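Local coordinates for protein HdaB,HdaA (Adhesin), HUS-associated diffuse adherence (Escherichia coli, PDB 5D55) that forms the minor tip subunit of the Hda (AAF/IV) chaperone-usher pilus of enteroaggregative Escherichia coli and probably contributes to adhesion, at residues 27-33 against 106-112. Sequence-based numbering, arbitrary orientation.
Sequences HDGVKLA and YIEVDGN
Lys-31 lies across one face of the Tyr-106 ring, and its extended chain can be traced outward from CB, which has CG beside the backbone N (chi1 -64°). CG runs alongside Glu-108, 3.9 Å from its OE2; CD reaches the ring margin, 3.7 Å from Tyr-106 CD1. Lys-31 CE sits over the ring centre, 3.5 Å from the centroid and 3° off the normal, a CH-pi contact. NZ then moves on toward the hydroxyl end, 3.9 Å from the Tyr-106 centroid, which still qualifies as cation-pi. Leu-32, buried at the bulge, packs its CD2 on Val-109 CG2 and also touches Phe-122 of strand 118-132. In the type II turn from His-27 to Val-30, Asp-28 N donates almost straight (171°) to Asn-112 OD1, while Asp-28 OD1 receives Gly-111 N on its anti lone pair. Arg-77 forms salt bridges with both Asp-28 OD1 and Asp-110 OD1, probably offsetting the repulsion between these carboxylates. Ile-107 O takes a 2.8 Å bond from Leu-32 N and a weak one from Ala-33 N. Two residues thus face one, the signature of a classic beta bulge between antiparallel strands 31-38 and 102-109 in the main sheet of this HdaB, AfaD-like domain.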
ATOM      1  N   HIS B  27     -36.111  -4.810   4.582  1.00 29.16           N
ATOM      2  CA  HIS B  27     -36.055  -4.639   3.136  1.00 32.01           C
ATOM      3  C   HIS B  27     -34.607  -4.591   2.677  1.00 31.61           C
ATOM      4  O   HIS B  27     -33.732  -4.108   3.397  1.00 29.08           O
ATOM      5  CB  HIS B  27     -36.762  -3.340   2.727  1.00 33.80           C
ATOM      6  CG  HIS B  27     -38.257  -3.407   2.785  1.00 36.50           C
ATOM      7  ND1 HIS B  27     -39.020  -3.922   1.758  1.00 40.74           N
ATOM      8  CD2 HIS B  27     -39.134  -2.995   3.732  1.00 37.95           C
ATOM      9  CE1 HIS B  27     -40.301  -3.838   2.077  1.00 40.19           C
ATOM     10  NE2 HIS B  27     -40.396  -3.272   3.267  1.00 40.03           N
ATOM     11  N   ASP B  28     -34.356  -5.097   1.473  1.00 32.38           N
ATOM     12  CA  ASP B  28     -33.062  -4.949   0.830  1.00 30.65           C
ATOM     13  C   ASP B  28     -32.656  -3.472   0.840  1.00 28.98           C
ATOM     14  O   ASP B  28     -33.485  -2.590   0.623  1.00 30.63           O
ATOM     15  CB  ASP B  28     -33.154  -5.447  -0.622  1.00 32.69           C
ATOM     16  CG  ASP B  28     -31.880  -5.210  -1.405  1.00 32.54           C
ATOM     17  OD1 ASP B  28     -30.992  -6.088  -1.379  1.00 33.93           O
ATOM     18  OD2 ASP B  28     -31.763  -4.148  -2.052  1.00 34.96           O
ATOM     19  N   GLY B  29     -31.384  -3.204   1.093  1.00 28.12           N
ATOM     20  CA  GLY B  29     -30.895  -1.832   1.077  1.00 27.12           C
ATOM     21  C   GLY B  29     -30.916  -1.133   2.431  1.00 27.37           C
ATOM     22  O   GLY B  29     -30.293  -0.082   2.587  1.00 26.04           O
ATOM     23  N   VAL B  30     -31.621  -1.697   3.410  1.00 27.21           N
ATOM     24  CA  VAL B  30     -31.731  -1.054   4.734  1.00 27.55           C
ATOM     25  C   VAL B  30     -30.341  -0.899   5.366  1.00 24.96           C
ATOM     26  O   VAL B  30     -29.580  -1.867   5.446  1.00 24.53           O
ATOM     27  CB  VAL B  30     -32.702  -1.817   5.676  1.00 29.64           C
ATOM     28  CG1 VAL B  30     -32.545  -1.366   7.122  1.00 30.81           C
ATOM     29  CG2 VAL B  30     -34.144  -1.634   5.213  1.00 30.83           C
ATOM     30  N   LYS B  31     -30.020   0.318   5.802  1.00 24.32           N
ATOM     31  CA  LYS B  31     -28.684   0.631   6.324  1.00 23.85           C
ATOM     32  C   LYS B  31     -28.545   0.187   7.774  1.00 24.04           C
ATOM     33  O   LYS B  31     -29.322   0.611   8.642  1.00 24.98           O
ATOM     34  CB  LYS B  31     -28.385   2.128   6.183  1.00 24.89           C
ATOM     35  CG  LYS B  31     -28.310   2.620   4.742  1.00 27.21           C
ATOM     36  CD  LYS B  31     -28.477   4.135   4.677  1.00 29.34           C
ATOM     37  CE  LYS B  31     -28.092   4.687   3.309  1.00 30.69           C
ATOM     38  NZ  LYS B  31     -28.274   6.181   3.289  1.00 35.45           N
ATOM     39  N   LEU B  32     -27.557  -0.664   8.026  1.00 21.47           N
ATOM     40  CA  LEU B  32     -27.307  -1.216   9.358  1.00 22.41           C
ATOM     41  C   LEU B  32     -26.092  -0.578  10.047  1.00 21.82           C
ATOM     42  O   LEU B  32     -25.952  -0.669  11.276  1.00 21.50           O
ATOM     43  CB  LEU B  32     -27.083  -2.723   9.288  1.00 22.52           C
ATOM     44  CG  LEU B  32     -28.161  -3.617   8.665  1.00 24.53           C
ATOM     45  CD1 LEU B  32     -27.615  -5.009   8.557  1.00 25.81           C
ATOM     46  CD2 LEU B  32     -29.449  -3.604   9.476  1.00 24.64           C
ATOM     47  N   ALA B  33     -25.224   0.039   9.246  1.00 21.73           N
ATOM     48  CA  ALA B  33     -24.052   0.791   9.735  1.00 22.77           C
ATOM     49  C   ALA B  33     -23.567   1.798   8.697  1.00 22.18           C
ATOM     50  O   ALA B  33     -23.762   1.603   7.494  1.00 21.88           O
ATOM     51  CB  ALA B  33     -22.916  -0.158  10.119  1.00 21.00           C
ATOM     52  N   TYR B 106     -21.947   2.238   3.333  1.00 22.34           N
ATOM     53  CA  TYR B 106     -22.848   1.632   4.319  1.00 22.81           C
ATOM     54  C   TYR B 106     -22.755   0.112   4.330  1.00 24.40           C
ATOM     55  O   TYR B 106     -22.351  -0.507   3.337  1.00 24.94           O
ATOM     56  CB  TYR B 106     -24.309   2.058   4.085  1.00 22.02           C
ATOM     57  CG  TYR B 106     -24.499   3.557   3.971  1.00 22.88           C
ATOM     58  CD1 TYR B 106     -24.759   4.330   5.096  1.00 22.59           C
ATOM     59  CD2 TYR B 106     -24.400   4.196   2.735  1.00 22.40           C
ATOM     60  CE1 TYR B 106     -24.916   5.715   4.994  1.00 24.60           C
ATOM     61  CE2 TYR B 106     -24.558   5.559   2.616  1.00 23.81           C
ATOM     62  CZ  TYR B 106     -24.817   6.319   3.753  1.00 25.03           C
ATOM     63  OH  TYR B 106     -24.978   7.683   3.642  1.00 25.53           O
ATOM     64  N   ILE B 107     -23.106  -0.485   5.467  1.00 22.66           N
ATOM     65  CA  ILE B 107     -23.419  -1.900   5.504  1.00 22.60           C
ATOM     66  C   ILE B 107     -24.926  -1.933   5.335  1.00 23.28           C
ATOM     67  O   ILE B 107     -25.661  -1.256   6.070  1.00 22.85           O
ATOM     68  CB  ILE B 107     -23.030  -2.578   6.852  1.00 23.81           C
ATOM     69  CG1 ILE B 107     -21.535  -2.415   7.180  1.00 24.23           C
ATOM     70  CG2 ILE B 107     -23.486  -4.054   6.873  1.00 22.86           C
ATOM     71  CD1 ILE B 107     -20.595  -3.207   6.259  1.00 25.55           C
ATOM     72  N   GLU B 108     -25.389  -2.663   4.325  1.00 23.46           N
ATOM     73  CA  GLU B 108     -26.821  -2.725   4.028  1.00 23.64           C
ATOM     74  C   GLU B 108     -27.310  -4.158   4.013  1.00 22.84           C
ATOM     75  O   GLU B 108     -26.544  -5.076   3.717  1.00 22.77           O
ATOM     76  CB  GLU B 108     -27.130  -2.066   2.687  1.00 25.50           C
ATOM     77  CG  GLU B 108     -26.798  -0.569   2.647  1.00 29.20           C
ATOM     78  CD  GLU B 108     -27.211   0.102   1.348  1.00 31.25           C
ATOM     79  OE1 GLU B 108     -27.594  -0.610   0.389  1.00 32.37           O
ATOM     80  OE2 GLU B 108     -27.158   1.347   1.291  1.00 32.99           O
ATOM     81  N   VAL B 109     -28.597  -4.336   4.298  1.00 22.51           N
ATOM     82  CA  VAL B 109     -29.233  -5.635   4.200  1.00 22.95           C
ATOM     83  C   VAL B 109     -29.230  -6.053   2.727  1.00 23.97           C
ATOM     84  O   VAL B 109     -29.660  -5.297   1.854  1.00 23.96           O
ATOM     85  CB  VAL B 109     -30.681  -5.579   4.737  1.00 23.55           C
ATOM     86  CG1 VAL B 109     -31.351  -6.919   4.576  1.00 23.91           C
ATOM     87  CG2 VAL B 109     -30.675  -5.155   6.216  1.00 22.34           C
ATOM     88  N   ASP B 110     -28.741  -7.255   2.463  1.00 25.55           N
ATOM     89  CA  ASP B 110     -28.621  -7.746   1.084  1.00 27.76           C
ATOM     90  C   ASP B 110     -29.770  -8.717   0.795  1.00 28.56           C
ATOM     91  O   ASP B 110     -29.698  -9.898   1.137  1.00 30.26           O
ATOM     92  CB  ASP B 110     -27.248  -8.396   0.893  1.00 29.87           C
ATOM     93  CG  ASP B 110     -26.956  -8.773  -0.564  1.00 34.08           C
ATOM     94  OD1 ASP B 110     -27.700  -8.348  -1.472  1.00 36.65           O
ATOM     95  OD2 ASP B 110     -25.975  -9.507  -0.793  1.00 37.17           O
ATOM     96  N   GLY B 111     -30.837  -8.196   0.197  1.00 28.87           N
ATOM     97  CA  GLY B 111     -32.057  -8.973  -0.071  1.00 31.66           C
ATOM     98  C   GLY B 111     -33.052  -8.919   1.084  1.00 31.10           C
ATOM     99  O   GLY B 111     -32.656  -8.944   2.258  1.00 30.00           O
ATOM    100  N   ASN B 112     -34.340  -8.834   0.759  1.00 32.15           N
ATOM    101  CA  ASN B 112     -35.402  -8.842   1.781  1.00 32.39           C
ATOM    102  C   ASN B 112     -35.211  -9.996   2.778  1.00 32.07           C
ATOM    103  O   ASN B 112     -35.062 -11.149   2.367  1.00 34.05           O
ATOM    104  CB  ASN B 112     -36.779  -8.965   1.126  1.00 33.80           C
ATOM    105  CG  ASN B 112     -37.246  -7.680   0.448  1.00 35.14           C
ATOM    106  OD1 ASN B 112     -36.520  -6.688   0.350  1.00 33.29           O
ATOM    107  ND2 ASN B 112     -38.482  -7.710  -0.043  1.00 37.41           N
TER
HETATM  108  O   HOH W   1     -30.215   2.040   1.114  1.00 28.42           O